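PDB 5MYP: aldehyde dehydrogenase from Trypanosoma brucei, which probably oxidises aldehydes to carboxylic acids with NAD+ as the electron acceptor. Local coordinates for residues C24-N33 against L142-I150; D109-L118 against E451-R462. One frame throughout, in Å; residues are numbered along the deposited sequence. Where two conformers were deposited one is given.

Followed from the N terminus, the chain first lays down helix 16-29, whose C-terminal end packs on strand 147-151, and contact 1 thereby closes a loop of 108 residues. Strand 110-124 is made inside this loop, yet its partner, strand 454-461, comes more than 330 residues later, so contact 2 closes a much longer loop of 332 residues and the two closures cross rather than nest. Both reach one sheet, in which strands 147-151 and 110-124 are parallel neighbours. Contact 1 sets a helix beside that sheet, while contact 2 is the two-stranded arm leaving it. N146 joins them, its side-chain amide bonding to L118 N and F453 O.

Contact 1 of 2, residues C24-N33 against L142-I150; sequences CREAFNDDAN and LAAGNTAVI. Unlike the reference sequence in segment 24-33: D30 (reference Asn).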
loop_
_atom_site.group_PDB
_atom_site.type_symbol
_atom_site.label_atom_id
_atom_site.label_comp_id
_atom_site.label_asym_id
_atom_site.label_seq_id
_atom_site.Cartn_x
_atom_site.Cartn_y
_atom_site.Cartn_z
ATOM N N CYS A 24 -10.679 20.882 7.130
ATOM C CA CYS A 24 -9.614 19.943 7.513
ATOM C C CYS A 24 -8.375 20.058 6.619
ATOM O O CYS A 24 -7.245 19.984 7.103
ATOM C CB CYS A 24 -10.146 18.502 7.524
ATOM S SG CYS A 24 -11.412 18.194 8.784
ATOM N N ARG A 25 -8.601 20.244 5.320
ATOM C CA ARG A 25 -7.534 20.472 4.334
ATOM C C ARG A 25 -6.740 21.740 4.658
ATOM O O ARG A 25 -5.508 21.708 4.727
ATOM C CB ARG A 25 -8.150 20.556 2.928
ATOM C CG ARG A 25 -7.212 20.916 1.784
ATOM C CD ARG A 25 -6.150 19.870 1.541
ATOM N NE ARG A 25 -6.707 18.562 1.213
ATOM C CZ ARG A 25 -5.985 17.451 1.090
ATOM N NH1 ARG A 25 -4.665 17.473 1.256
ATOM N NH2 ARG A 25 -6.589 16.301 0.798
ATOM N N GLU A 26 -7.457 22.843 4.856
ATOM C CA GLU A 26 -6.848 24.125 5.219
ATOM C C GLU A 26 -6.078 24.034 6.543
ATOM O O GLU A 26 -4.978 24.583 6.659
ATOM C CB GLU A 26 -7.921 25.219 5.291
ATOM C CG GLU A 26 -7.413 26.575 5.756
ATOM C CD GLU A 26 -6.592 27.300 4.708
ATOM O OE1 GLU A 26 -6.460 26.775 3.577
ATOM O OE2 GLU A 26 -6.084 28.402 5.018
ATOM N N ALA A 27 -6.649 23.324 7.517
ATOM C CA ALA A 27 -5.994 23.094 8.816
ATOM C C ALA A 27 -4.669 22.343 8.658
ATOM O O ALA A 27 -3.652 22.750 9.228
ATOM C CB ALA A 27 -6.929 22.333 9.756
ATOM N N PHE A 28 -4.679 21.273 7.863
ATOM C CA PHE A 28 -3.446 20.554 7.543
ATOM C C PHE A 28 -2.418 21.483 6.905
ATOM O O PHE A 28 -1.278 21.530 7.350
ATOM C CB PHE A 28 -3.679 19.366 6.607
ATOM C CG PHE A 28 -2.398 18.700 6.191
ATOM C CD1 PHE A 28 -1.734 17.863 7.078
ATOM C CD2 PHE A 28 -1.814 18.964 4.947
ATOM C CE1 PHE A 28 -0.530 17.271 6.728
ATOM C CE2 PHE A 28 -0.609 18.375 4.593
ATOM C CZ PHE A 28 0.036 17.526 5.488
ATOM N N ASN A 29 -2.836 22.213 5.869
ATOM C CA ASN A 29 -1.967 23.178 5.177
ATOM C C ASN A 29 -1.431 24.282 6.102
ATOM O O ASN A 29 -0.318 24.762 5.896
ATOM C CB ASN A 29 -2.688 23.818 3.977
ATOM C CG ASN A 29 -2.966 22.827 2.855
ATOM O OD1 ASN A 29 -2.359 21.761 2.780
ATOM N ND2 ASN A 29 -3.891 23.182 1.977
ATOM N N ASP A 30 -2.213 24.659 7.115
ATOM C CA ASP A 30 -1.784 25.627 8.134
ATOM C C ASP A 30 -1.035 24.999 9.330
ATOM O O ASP A 30 -0.932 25.628 10.377
ATOM C CB ASP A 30 -2.996 26.440 8.636
ATOM C CG ASP A 30 -3.610 27.333 7.553
ATOM O OD1 ASP A 30 -2.897 27.736 6.616
ATOM O OD2 ASP A 30 -4.818 27.641 7.647
ATOM N N ASP A 31 -0.513 23.775 9.170
ATOM C CA ASP A 31 0.294 23.085 10.196
ATOM C C ASP A 31 -0.441 22.863 11.528
ATOM O O ASP A 31 0.181 22.842 12.594
ATOM C CB ASP A 31 1.630 23.815 10.420
ATOM C CG ASP A 31 2.443 23.961 9.140
ATOM O OD1 ASP A 31 2.387 23.058 8.280
ATOM O OD2 ASP A 31 3.158 24.972 8.993
ATOM N N ALA A 32 -1.758 22.667 11.461
ATOM C CA ALA A 32 -2.581 22.487 12.665
ATOM C C ALA A 32 -2.209 21.252 13.490
ATOM O O ALA A 32 -2.497 21.218 14.677
ATOM C CB ALA A 32 -4.057 22.436 12.303
ATOM N N ASN A 33 -1.600 20.245 12.859
ATOM C CA ASN A 33 -1.165 19.026 13.554
ATOM C C ASN A 33 0.265 18.608 13.176
ATOM O O ASN A 33 0.614 17.428 13.243
ATOM C CB ASN A 33 -2.158 17.892 13.257
ATOM C CG ASN A 33 -2.088 16.762 14.273
ATOM O OD1 ASN A 33 -1.867 16.995 15.459
ATOM N ND2 ASN A 33 -2.286 15.528 13.809
ATOM N N LEU A 142 -3.690 10.792 13.329
ATOM C CA LEU A 142 -3.309 12.018 14.029
ATOM C C LEU A 142 -1.883 11.952 14.588
ATOM O O LEU A 142 -1.180 12.967 14.615
ATOM C CB LEU A 142 -4.312 12.330 15.142
ATOM C CG LEU A 142 -5.750 12.591 14.667
ATOM C CD1 LEU A 142 -6.724 12.610 15.830
ATOM C CD2 LEU A 142 -5.843 13.881 13.859
ATOM N N ALA A 143 -1.451 10.760 15.007
ATOM C CA ALA A 143 -0.060 10.540 15.439
ATOM C C ALA A 143 0.953 10.839 14.326
ATOM O O ALA A 143 2.060 11.324 14.603
ATOM C CB ALA A 143 0.120 9.113 15.946
ATOM N N ALA A 144 0.553 10.567 13.079
ATOM C CA ALA A 144 1.374 10.819 11.892
ATOM C C ALA A 144 1.303 12.258 11.355
ATOM O O ALA A 144 1.892 12.550 10.318
ATOM C CB ALA A 144 0.998 9.832 10.787
ATOM N N GLY A 145 0.597 13.151 12.048
ATOM C CA GLY A 145 0.560 14.570 11.693
ATOM C C GLY A 145 -0.447 14.946 10.617
ATOM O O GLY A 145 -0.342 16.012 10.012
ATOM N N ASN A 146 -1.424 14.077 10.382
ATOM C CA ASN A 146 -2.508 14.353 9.443
ATOM C C ASN A 146 -3.652 15.032 10.180
ATOM O O ASN A 146 -3.698 15.033 11.415
ATOM C CB ASN A 146 -3.014 13.048 8.829
ATOM C CG ASN A 146 -1.917 12.280 8.126
ATOM O OD1 ASN A 146 -1.400 12.708 7.090
ATOM N ND2 ASN A 146 -1.542 11.141 8.698
ATOM N N THR A 147 -4.562 15.625 9.415
ATOM C CA THR A 147 -5.911 15.887 9.896
ATOM C C THR A 147 -6.794 14.788 9.319
ATOM O O THR A 147 -6.338 13.980 8.502
ATOM C CB THR A 147 -6.413 17.290 9.509
ATOM O OG1 THR A 147 -6.445 17.423 8.086
ATOM C CG2 THR A 147 -5.500 18.353 10.096
ATOM N N ALA A 148 -8.045 14.730 9.756
ATOM C CA ALA A 148 -8.902 13.607 9.403
ATOM C C ALA A 148 -10.372 13.960 9.332
ATOM O O ALA A 148 -10.815 14.930 9.941
ATOM C CB ALA A 148 -8.695 12.460 10.381
ATOM N N VAL A 149 -11.103 13.167 8.554
ATOM C CA VAL A 149 -12.561 13.155 8.576
ATOM C C VAL A 149 -12.993 11.741 8.939
ATOM O O VAL A 149 -12.476 10.773 8.384
ATOM C CB VAL A 149 -13.161 13.577 7.222
ATOM C CG1 VAL A 149 -14.684 13.446 7.241
ATOM C CG2 VAL A 149 -12.741 15.005 6.889
ATOM N N ILE A 150 -13.926 11.622 9.879
ATOM C CA ILE A 150 -14.463 10.315 10.272
ATOM C C ILE A 150 -15.917 10.180 9.840
ATOM O O ILE A 150 -16.666 11.162 9.835
ATOM C CB ILE A 150 -14.303 10.021 11.784
ATOM C CG1 ILE A 150 -15.069 11.022 12.661
ATOM C CG2 ILE A 150 -12.832 10.015 12.163
ATOM C CD1 ILE A 150 -15.155 10.596 14.107
#
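Two polar side chains, N33 and T147, carry most of the bonding where the end of helix 16-29 packs beside strand 147-151 of the parallel-stranded part of the sheet. Both helices here end in Schellman motifs, with D31 and G145 as their positive-phi residues, and the chain beyond each one joins the contact.

Among the hydrogen bonds, T147 OG1 donates to C24 O at 2.9 Å. It comes from above the carbonyl plane, on the opposite face from F28 N, so a helical acceptor serves two donors. The hydroxyl is placed for this by sitting between its own backbone N and carbonyl carbon (chi1 61°). N33 ND2 divides its protons between two carbonyls, L142 O at 2.9 Å in the carbonyl plane and N146 O at 2.8 Å, which fixes the rotation of the amide and ties the loop to the helix-strand turn.

Van der Waals contacts fill in beside these bonds. C24 SG rests on V149 CG2 at 3.9 Å, and F28 CB meets both OG1 and CG2 of T147. The F28 ring also touches P117 of strand 110-124. A separate kind of approach is that of ring edge to carbonyl: F28 CE1 lies 3.5 Å from G145 O, which sits close to the ring plane.

Contact 2 of 2, residues D109-L118 against E451-R462; sequences DDCELQYEPL and ETFSHRRPVMRR
D110 to E116 pair with H455 to R461 as an antiparallel beta ribbon, the arm by which aldehyde dehydrogenases reach a partner subunit. Its backbone is satisfied by four hydrogen-bonded pairs, D110-R461, E112-V459, Q114-R457 and E116-H455, each closed by two N-H to O=C bonds. P458, which lacks an N-H, falls at a non-hydrogen-bonded position opposite L113, so its place costs the ribbon no bond.

On the face that carries D110, E112, Q114, E116, H455, R457, V459 and R461, the charges of D110, E112 and R461 form a salt-bridge network. R461 NH1 donates to D110 OD2 at 3.0 Å and NH2 to E112 OE1 at 3.1 Å; both are salt bridges, and both oxygens are met from above their carboxylate planes. D110 has a second cation in K99. Q114 NE2 also donates to E112 OE1, over 3.2 Å and almost straight at 175°, leaving that oxygen gripped by two donors. V459 CG1 lies over one face of the R461 guanidinium, while V459 CG2 packs on the Q114 amide, 3.6 Å from its CD. A water donates to Q114 OE1 and accepts from R457 NH1.

Several polar ends look to the second subunit. E409 of that subunit bridges to R461 NH2, S413 of that subunit bonds E116 OE2, and S414 of that subunit takes R457 NH2; residues V459 to R461 also pair with a strand there, continuing the sheet across the interface.

On the other face, L113 CD2 meets P458 CB, and Y115 lies alongside the R456 chain, pointing the same way. At the outer end D109 and R462 form a salt bridge with their flat groups 78° apart, where R462 NH1 makes a weak, bent bond to D109 OD2 at 2.7 Å.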
loop_
_atom_site.group_PDB
_atom_site.type_symbol
_atom_site.label_atom_id
_atom_site.label_comp_id
_atom_site.label_asym_id
_atom_site.label_seq_id
_atom_site.Cartn_x
_atom_site.Cartn_y
_atom_site.Cartn_z
ATOM N N ASP A 109 27.462 8.153 -0.356
ATOM C CA ASP A 109 26.634 9.334 -0.073
ATOM C C ASP A 109 25.929 9.231 1.277
ATOM O O ASP A 109 25.890 8.161 1.892
ATOM C CB ASP A 109 25.603 9.539 -1.188
ATOM C CG ASP A 109 26.243 9.733 -2.546
ATOM O OD1 ASP A 109 27.230 10.495 -2.642
ATOM O OD2 ASP A 109 25.755 9.130 -3.523
ATOM N N ASP A 110 25.398 10.364 1.729
ATOM C CA ASP A 110 24.648 10.452 2.979
ATOM C C ASP A 110 23.158 10.277 2.681
ATOM O O ASP A 110 22.518 11.197 2.149
ATOM C CB ASP A 110 24.917 11.805 3.653
ATOM C CG ASP A 110 23.984 12.081 4.832
ATOM O OD1 ASP A 110 23.725 11.141 5.616
ATOM O OD2 ASP A 110 23.514 13.232 4.975
ATOM N N CYS A 111 22.610 9.110 3.033
ATOM C CA CYS A 111 21.198 8.780 2.758
ATOM C C CYS A 111 20.355 8.599 4.029
ATOM O O CYS A 111 20.854 8.122 5.048
ATOM C CB CYS A 111 21.124 7.517 1.894
ATOM S SG CYS A 111 21.916 7.710 0.277
ATOM N N GLU A 112 19.077 8.972 3.934
ATOM C CA GLU A 112 18.102 8.888 5.028
ATOM C C GLU A 112 16.719 8.530 4.495
ATOM O O GLU A 112 16.393 8.866 3.356
ATOM C CB GLU A 112 17.955 10.247 5.715
ATOM C CG GLU A 112 19.015 10.600 6.735
ATOM C CD GLU A 112 18.681 11.905 7.463
ATOM O OE1 GLU A 112 17.722 12.612 7.073
ATOM O OE2 GLU A 112 19.384 12.239 8.431
ATOM N N LEU A 113 15.919 7.862 5.324
ATOM C CA LEU A 113 14.489 7.675 5.066
ATOM C C LEU A 113 13.727 8.502 6.098
ATOM O O LEU A 113 13.725 8.171 7.284
ATOM C CB LEU A 113 14.104 6.197 5.156
ATOM C CG LEU A 113 14.930 5.222 4.311
ATOM C CD1 LEU A 113 14.408 3.802 4.483
ATOM C CD2 LEU A 113 14.947 5.619 2.844
ATOM N N GLN A 114 13.128 9.605 5.653
ATOM C CA GLN A 114 12.351 10.493 6.525
ATOM C C GLN A 114 10.880 10.112 6.434
ATOM O O GLN A 114 10.451 9.532 5.437
ATOM C CB GLN A 114 12.537 11.960 6.118
ATOM C CG GLN A 114 13.974 12.473 6.224
ATOM C CD GLN A 114 14.129 13.931 5.812
ATOM O OE1 GLN A 114 13.162 14.597 5.428
ATOM N NE2 GLN A 114 15.361 14.438 5.888
ATOM N N TYR A 115 10.112 10.425 7.474
ATOM C CA TYR A 115 8.665 10.205 7.478
ATOM C C TYR A 115 7.964 11.545 7.496
ATOM O O TYR A 115 8.313 12.406 8.297
ATOM C CB TYR A 115 8.250 9.369 8.688
ATOM C CG TYR A 115 8.790 7.970 8.615
ATOM C CD1 TYR A 115 8.077 6.965 7.967
ATOM C CD2 TYR A 115 10.038 7.654 9.156
ATOM C CE1 TYR A 115 8.576 5.673 7.882
ATOM C CE2 TYR A 115 10.546 6.365 9.076
ATOM C CZ TYR A 115 9.810 5.381 8.442
ATOM O OH TYR A 115 10.312 4.106 8.372
ATOM N N GLU A 116 6.987 11.727 6.606
ATOM C CA GLU A 116 6.205 12.962 6.553
ATOM C C GLU A 116 4.703 12.662 6.547
ATOM O O GLU A 116 4.286 11.590 6.089
ATOM C CB GLU A 116 6.587 13.809 5.327
ATOM C CG GLU A 116 6.347 13.143 3.978
ATOM C CD GLU A 116 6.553 14.068 2.786
ATOM O OE1 GLU A 116 6.910 15.251 2.966
ATOM O OE2 GLU A 116 6.342 13.607 1.644
ATOM N N PRO A 117 3.881 13.605 7.049
ATOM C CA PRO A 117 2.426 13.427 6.956
ATOM C C PRO A 117 1.919 13.387 5.512
ATOM O O PRO A 117 2.583 13.899 4.615
ATOM C CB PRO A 117 1.867 14.661 7.675
ATOM C CG PRO A 117 2.974 15.161 8.527
ATOM C CD PRO A 117 4.238 14.815 7.810
ATOM N N LEU A 118 0.749 12.786 5.318
ATOM C CA LEU A 118 0.114 12.687 4.002
ATOM C C LEU A 118 -0.804 13.877 3.695
ATOM O O LEU A 118 -0.771 14.419 2.594
ATOM C CB LEU A 118 -0.686 11.387 3.900
ATOM C CG LEU A 118 0.143 10.104 3.913
ATOM C CD1 LEU A 118 -0.762 8.892 4.092
ATOM C CD2 LEU A 118 0.990 9.974 2.653
ATOM N N GLU A 451 3.193 4.289 10.169
ATOM C CA GLU A 451 3.741 4.037 8.835
ATOM C C GLU A 451 2.678 4.150 7.739
ATOM O O GLU A 451 2.914 4.798 6.723
ATOM C CB GLU A 451 4.433 2.672 8.780
ATOM C CG GLU A 451 5.729 2.636 9.573
ATOM C CD GLU A 451 6.338 1.245 9.670
ATOM O OE1 GLU A 451 5.761 0.273 9.132
ATOM O OE2 GLU A 451 7.412 1.130 10.286
ATOM N N THR A 452 1.512 3.550 7.967
ATOM C CA THR A 452 0.402 3.595 7.001
ATOM C C THR A 452 -0.065 5.022 6.698
ATOM O O THR A 452 -0.352 5.337 5.547
ATOM C CB THR A 452 -0.785 2.733 7.485
ATOM O OG1 THR A 452 -0.388 1.366 7.462
ATOM C CG2 THR A 452 -2.028 2.897 6.600
ATOM N N PHE A 453 -0.115 5.875 7.720
ATOM C CA PHE A 453 -0.573 7.260 7.558
ATOM C C PHE A 453 0.561 8.283 7.349
ATOM O O PHE A 453 0.343 9.484 7.511
ATOM C CB PHE A 453 -1.467 7.636 8.748
ATOM C CG PHE A 453 -2.679 6.751 8.901
ATOM C CD1 PHE A 453 -3.611 6.642 7.873
ATOM C CD2 PHE A 453 -2.896 6.030 10.068
ATOM C CE1 PHE A 453 -4.727 5.830 8.005
ATOM C CE2 PHE A 453 -4.012 5.217 10.207
ATOM C CZ PHE A 453 -4.932 5.116 9.175
ATOM N N SER A 454 1.750 7.804 6.967
ATOM C CA SER A 454 2.896 8.643 6.634
ATOM C C SER A 454 3.425 8.279 5.254
ATOM O O SER A 454 3.148 7.194 4.735
ATOM C CB SER A 454 4.040 8.435 7.643
ATOM O OG SER A 454 3.674 8.822 8.948
ATOM N N HIS A 455 4.191 9.193 4.674
ATOM C CA HIS A 455 4.960 8.912 3.484
ATOM C C HIS A 455 6.420 8.735 3.893
ATOM O O HIS A 455 7.012 9.641 4.476
ATOM C CB HIS A 455 4.828 10.038 2.461
ATOM C CG HIS A 455 5.743 9.880 1.293
ATOM N ND1 HIS A 455 5.965 8.658 0.708
ATOM C CD2 HIS A 455 6.488 10.772 0.599
ATOM C CE1 HIS A 455 6.804 8.801 -0.298
ATOM N NE2 HIS A 455 7.140 10.073 -0.385
ATOM N N ARG A 456 6.984 7.568 3.595
ATOM C CA ARG A 456 8.413 7.318 3.798
ATOM C C ARG A 456 9.165 7.932 2.617
ATOM O O ARG A 456 9.031 7.469 1.486
ATOM C CB ARG A 456 8.688 5.814 3.908
ATOM C CG ARG A 456 10.139 5.468 4.201
ATOM C CD ARG A 456 10.336 3.979 4.389
ATOM N NE ARG A 456 9.842 3.206 3.254
ATOM C CZ ARG A 456 9.750 1.879 3.221
ATOM N NH1 ARG A 456 10.144 1.134 4.255
ATOM N NH2 ARG A 456 9.271 1.281 2.136
ATOM N N ARG A 457 9.950 8.969 2.895
ATOM C CA ARG A 457 10.563 9.813 1.876
ATOM C C ARG A 457 12.088 9.690 1.878
ATOM O O ARG A 457 12.735 10.189 2.802
ATOM C CB ARG A 457 10.158 11.264 2.124
ATOM C CG ARG A 457 10.539 12.238 1.019
ATOM C CD ARG A 457 10.272 13.644 1.505
ATOM N NE ARG A 457 10.267 14.676 0.464
ATOM C CZ ARG A 457 10.315 15.986 0.711
ATOM N NH1 ARG A 457 10.390 16.444 1.966
ATOM N NH2 ARG A 457 10.303 16.855 -0.297
ATOM N N PRO A 458 12.670 9.035 0.854
ATOM C CA PRO A 458 14.128 8.912 0.800
ATOM C C PRO A 458 14.824 10.235 0.489
ATOM O O PRO A 458 14.343 11.003 -0.347
ATOM C CB PRO A 458 14.356 7.910 -0.341
ATOM C CG PRO A 458 13.159 8.061 -1.204
ATOM C CD PRO A 458 12.031 8.290 -0.246
ATOM N N VAL A 459 15.936 10.486 1.176
ATOM C CA VAL A 459 16.754 11.676 0.961
ATOM C C VAL A 459 18.196 11.227 0.724
ATOM O O VAL A 459 18.741 10.460 1.520
ATOM C CB VAL A 459 16.686 12.635 2.168
ATOM C CG1 VAL A 459 17.571 13.862 1.932
ATOM C CG2 VAL A 459 15.235 13.029 2.456
ATOM N N MET A 460 18.796 11.690 -0.373
ATOM C CA MET A 460 20.196 11.414 -0.707
ATOM C C MET A 460 20.951 12.736 -0.769
ATOM O O MET A 460 20.595 13.607 -1.562
ATOM C CB MET A 460 20.287 10.701 -2.060
ATOM C CG MET A 460 21.693 10.642 -2.652
ATOM S SD MET A 460 21.790 9.743 -4.201
ATOM C CE MET A 460 21.988 8.063 -3.619
ATOM N N ARG A 461 21.999 12.877 0.044
ATOM C CA ARG A 461 22.804 14.101 0.065
ATOM C C ARG A 461 24.197 13.827 -0.493
ATOM O O ARG A 461 24.908 12.931 -0.015
ATOM C CB ARG A 461 22.878 14.677 1.480
ATOM C CG ARG A 461 21.510 14.807 2.147
ATOM C CD ARG A 461 21.470 15.895 3.209
ATOM N NE ARG A 461 20.192 15.896 3.925
ATOM C CZ ARG A 461 19.850 15.043 4.897
ATOM N NH1 ARG A 461 20.695 14.090 5.315
ATOM N NH2 ARG A 461 18.643 15.153 5.464
ATOM N N ARG A 462 24.560 14.579 -1.532
ATOM C CA ARG A 462 25.846 14.448 -2.205
ATOM C C ARG A 462 26.637 15.742 -2.077
ATOM O O ARG A 462 26.088 16.796 -1.711
ATOM C CB ARG A 462 25.637 14.118 -3.685
ATOM C CG ARG A 462 24.730 12.917 -3.930
ATOM C CD ARG A 462 24.850 12.331 -5.336
ATOM N NE ARG A 462 26.182 12.493 -5.933
ATOM C CZ ARG A 462 27.118 11.550 -6.075
ATOM N NH1 ARG A 462 26.924 10.283 -5.699
ATOM N NH2 ARG A 462 28.281 11.880 -6.628
HETATM O O HOH W 1 10.599 14.645 4.632
#